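Local coordinates for protein L-lysine 6-monooxygenase involved in desferrioxamine biosynthesis (Erwinia amylovora CFBP1430, PDB 5O8P) that probably catalyses the FAD- and NADPH-dependent N-hydroxylation of cadaverine in the biosynthesis of the siderophore desferrioxamine, at residues B[381-386]-B[391-396]. Residues are numbered along the deposited sequence; the frame is centred on the assembly and turned at random.
Sequences VQNAEL and FVTPDL. With FAD (flavin-adenine dinucleotide), chain C.
Thr393 holds CG2 anti to its backbone N, with OG1 on the N side (chi1 -63°), which carries the methyl into the bend of 381-386. In Asn383 the anti chi1 (-162°) lets the amide reach both ways, OD1 to Thr393 and Pro394, ND2 to the FAD phosphate. The Thr393 methyl CG2 sits 3.5 Å from Asn383 OD1 and 3.6 Å from Glu385 CD. Asn383 OD1 also lies 3.4 Å from Pro394 CA. Farther along, Leu386 CD1 packs against Phe391 CA at 3.9 Å.

The bent Glu385 chain brings its carboxylate beside the Thr393 methyl. Its OE1 accepts a hydrogen bond from Ala384 N, 2.7 Å long and bent to 133°. Its OE2 forms a salt bridge with Arg402, whose NH1 also hydrogen-bonds Thr393 O. Thr393 OG1 is hydrogen-bonded to Gly390 O, just before 391-396.

The segments lead into and out of the short helix 386-389, with Glu385 at its N-cap position, and line the FAD pocket. Asn383 ND2 makes a weak hydrogen bond to FAD O2P. Leu396 N gives a nearly straight 2.8 Å hydrogen bond to FAD O2. The loops thus touch through van der Waals contacts, while Arg402 links them by polar bonds. The N-H at O2 could help stabilise negative charge on a reduced flavin.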
loop_
_atom_site.group_PDB
_atom_site.type_symbol
_atom_site.label_atom_id
_atom_site.label_comp_id
_atom_site.label_asym_id
_atom_site.label_seq_id
_atom_site.Cartn_x
_atom_site.Cartn_y
_atom_site.Cartn_z
ATOM N N VAL B 381 -24.659 23.714 20.605
ATOM C CA VAL B 381 -24.303 22.339 20.947
ATOM C C VAL B 381 -23.170 21.832 20.056
ATOM O O VAL B 381 -23.089 22.222 18.908
ATOM C CB VAL B 381 -25.526 21.391 20.890
ATOM C CG1 VAL B 381 -26.599 21.786 21.913
ATOM C CG2 VAL B 381 -26.127 21.285 19.483
ATOM N N GLN B 382 -22.304 20.992 20.618
ATOM C CA GLN B 382 -21.229 20.302 19.902
ATOM C C GLN B 382 -21.581 18.827 20.014
ATOM O O GLN B 382 -21.667 18.314 21.123
ATOM C CB GLN B 382 -19.885 20.514 20.597
ATOM C CG GLN B 382 -19.476 21.962 20.764
ATOM C CD GLN B 382 -18.256 22.329 19.962
ATOM O OE1 GLN B 382 -18.207 22.110 18.760
ATOM N NE2 GLN B 382 -17.246 22.890 20.634
ATOM N N ASN B 383 -21.764 18.136 18.884
ATOM C CA ASN B 383 -22.012 16.692 18.891
ATOM C C ASN B 383 -23.335 16.278 19.585
ATOM O O ASN B 383 -23.366 15.287 20.315
ATOM C CB ASN B 383 -20.800 15.978 19.538
ATOM C CG ASN B 383 -20.716 14.473 19.234
ATOM O OD1 ASN B 383 -21.003 13.998 18.124
ATOM N ND2 ASN B 383 -20.281 13.714 20.244
ATOM N N ALA B 384 -24.417 17.010 19.369
ATOM C CA ALA B 384 -25.772 16.476 19.671
ATOM C C ALA B 384 -26.764 16.806 18.541
ATOM O O ALA B 384 -27.976 16.931 18.762
ATOM C CB ALA B 384 -26.260 16.990 21.020
ATOM N N GLU B 385 -26.221 16.960 17.335
ATOM C CA GLU B 385 -26.966 17.410 16.161
ATOM C C GLU B 385 -26.880 16.394 15.009
ATOM O O GLU B 385 -27.139 16.764 13.866
ATOM C CB GLU B 385 -26.483 18.818 15.727
ATOM C CG GLU B 385 -25.090 18.919 15.073
ATOM C CD GLU B 385 -23.913 18.979 16.027
ATOM O OE1 GLU B 385 -24.074 18.634 17.203
ATOM O OE2 GLU B 385 -22.811 19.339 15.576
ATOM N N LEU B 386 -26.549 15.132 15.312
ATOM C CA LEU B 386 -26.539 14.036 14.315
ATOM C C LEU B 386 -27.867 13.916 13.532
ATOM O O LEU B 386 -27.889 13.626 12.332
ATOM C CB LEU B 386 -26.226 12.699 15.022
ATOM C CG LEU B 386 -26.198 11.343 14.286
ATOM C CD1 LEU B 386 -25.439 11.385 12.966
ATOM C CD2 LEU B 386 -25.600 10.273 15.192
ATOM N N PHE B 391 -24.336 12.526 9.348
ATOM C CA PHE B 391 -23.245 11.621 9.770
ATOM C C PHE B 391 -21.894 12.286 10.137
ATOM O O PHE B 391 -21.000 11.596 10.652
ATOM C CB PHE B 391 -23.008 10.592 8.659
ATOM C CG PHE B 391 -22.091 11.080 7.570
ATOM C CD1 PHE B 391 -22.566 11.837 6.500
ATOM C CD2 PHE B 391 -20.725 10.840 7.668
ATOM C CE1 PHE B 391 -21.699 12.294 5.527
ATOM C CE2 PHE B 391 -19.850 11.305 6.706
ATOM C CZ PHE B 391 -20.339 12.019 5.631
ATOM N N VAL B 392 -21.731 13.587 9.862
ATOM C CA VAL B 392 -20.430 14.257 10.060
ATOM C C VAL B 392 -20.189 14.754 11.483
ATOM O O VAL B 392 -19.111 15.286 11.773
ATOM C CB VAL B 392 -20.239 15.458 9.113
ATOM C CG1 VAL B 392 -20.314 15.007 7.662
ATOM C CG2 VAL B 392 -21.260 16.542 9.425
ATOM N N THR B 393 -21.167 14.553 12.376
ATOM C CA THR B 393 -21.223 15.201 13.689
ATOM C C THR B 393 -20.142 14.701 14.692
ATOM O O THR B 393 -19.443 15.529 15.272
ATOM C CB THR B 393 -22.675 15.096 14.258
ATOM O OG1 THR B 393 -23.605 15.805 13.422
ATOM C CG2 THR B 393 -22.801 15.631 15.629
ATOM N N PRO B 394 -19.970 13.364 14.874
ATOM C CA PRO B 394 -18.887 12.885 15.752
ATOM C C PRO B 394 -17.452 12.971 15.183
ATOM O O PRO B 394 -16.510 12.584 15.874
ATOM C CB PRO B 394 -19.257 11.407 16.007
ATOM C CG PRO B 394 -20.473 11.100 15.195
ATOM C CD PRO B 394 -20.698 12.237 14.260
ATOM N N ASP B 395 -17.291 13.464 13.957
ATOM C CA ASP B 395 -16.004 13.518 13.260
ATOM C C ASP B 395 -15.122 14.599 13.888
ATOM O O ASP B 395 -15.509 15.769 13.922
ATOM C CB ASP B 395 -16.269 13.826 11.763
ATOM C CG ASP B 395 -15.098 13.455 10.835
ATOM O OD1 ASP B 395 -13.931 13.458 11.261
ATOM O OD2 ASP B 395 -15.350 13.178 9.642
ATOM N N LEU B 396 -13.948 14.211 14.382
ATOM C CA LEU B 396 -12.912 15.176 14.781
ATOM C C LEU B 396 -12.498 16.074 13.611
ATOM O O LEU B 396 -12.105 17.225 13.820
ATOM C CB LEU B 396 -11.671 14.471 15.343
ATOM C CG LEU B 396 -11.807 13.729 16.672
ATOM C CD1 LEU B 396 -10.480 13.095 17.072
ATOM C CD2 LEU B 396 -12.317 14.645 17.770
HETATM P PA FAD C . -16.478 13.646 25.533
HETATM O O1A FAD C . -15.255 12.815 25.870
HETATM O O2A FAD C . -17.850 13.030 25.664
HETATM O O5B FAD C . -16.372 14.958 26.469
HETATM C C5B FAD C . -17.399 15.341 27.378
HETATM C C4B FAD C . -16.859 15.902 28.688
HETATM O O4B FAD C . -17.894 16.650 29.344
HETATM C C3B FAD C . -16.435 14.809 29.663
HETATM O O3B FAD C . -15.145 15.139 30.194
HETATM C C2B FAD C . -17.545 14.779 30.713
HETATM O O2B FAD C . -17.104 14.406 32.023
HETATM C C1B FAD C . -18.030 16.216 30.705
HETATM N N9A FAD C . -19.389 16.454 31.262
HETATM C C8A FAD C . -20.549 15.832 30.967
HETATM N N7A FAD C . -21.570 16.357 31.701
HETATM C C5A FAD C . -21.062 17.334 32.481
HETATM C C6A FAD C . -21.567 18.297 33.499
HETATM N N6A FAD C . -22.876 18.326 33.847
HETATM N N1A FAD C . -20.677 19.152 34.069
HETATM C C2A FAD C . -19.366 19.145 33.743
HETATM N N3A FAD C . -18.844 18.295 32.838
HETATM C C4A FAD C . -19.622 17.390 32.184
HETATM N N1 FAD C . -13.889 10.260 16.199
HETATM C C2 FAD C . -12.956 10.561 15.258
HETATM O O2 FAD C . -13.213 11.480 14.447
HETATM N N3 FAD C . -11.772 9.913 15.179
HETATM C C4 FAD C . -11.446 8.920 16.026
HETATM O O4 FAD C . -10.351 8.334 15.929
HETATM C C4X FAD C . -12.412 8.530 17.084
HETATM N N5 FAD C . -12.144 7.545 17.968
HETATM C C5X FAD C . -13.048 7.211 18.919
HETATM C C6 FAD C . -12.718 6.185 19.801
HETATM C C7 FAD C . -13.597 5.787 20.807
HETATM C C7M FAD C . -13.217 4.671 21.748
HETATM C C8 FAD C . -14.912 6.479 20.934
HETATM C C8M FAD C . -15.880 6.068 22.011
HETATM C C9 FAD C . -15.254 7.506 20.053
HETATM C C9A FAD C . -14.377 7.918 19.033
HETATM N N10 FAD C . -14.681 8.972 18.106
HETATM C C10 FAD C . -13.700 9.281 17.122
HETATM C "C1'" FAD C . -15.949 9.751 18.120
HETATM C "C2'" FAD C . -15.829 11.071 18.917
HETATM O "O2'" FAD C . -14.624 11.773 18.551
HETATM C "C3'" FAD C . -15.871 10.882 20.445
HETATM O "O3'" FAD C . -17.113 10.281 20.843
HETATM C "C4'" FAD C . -15.691 12.190 21.227
HETATM O "O4'" FAD C . -15.148 11.902 22.520
HETATM C "C5'" FAD C . -16.997 12.960 21.404
HETATM O "O5'" FAD C . -16.698 14.338 21.637
HETATM P P FAD C . -17.161 15.053 22.992
HETATM O O1P FAD C . -16.638 16.474 22.973
HETATM O O2P FAD C . -18.641 14.796 23.048
HETATM O O3P FAD C . -16.253 14.155 24.002
#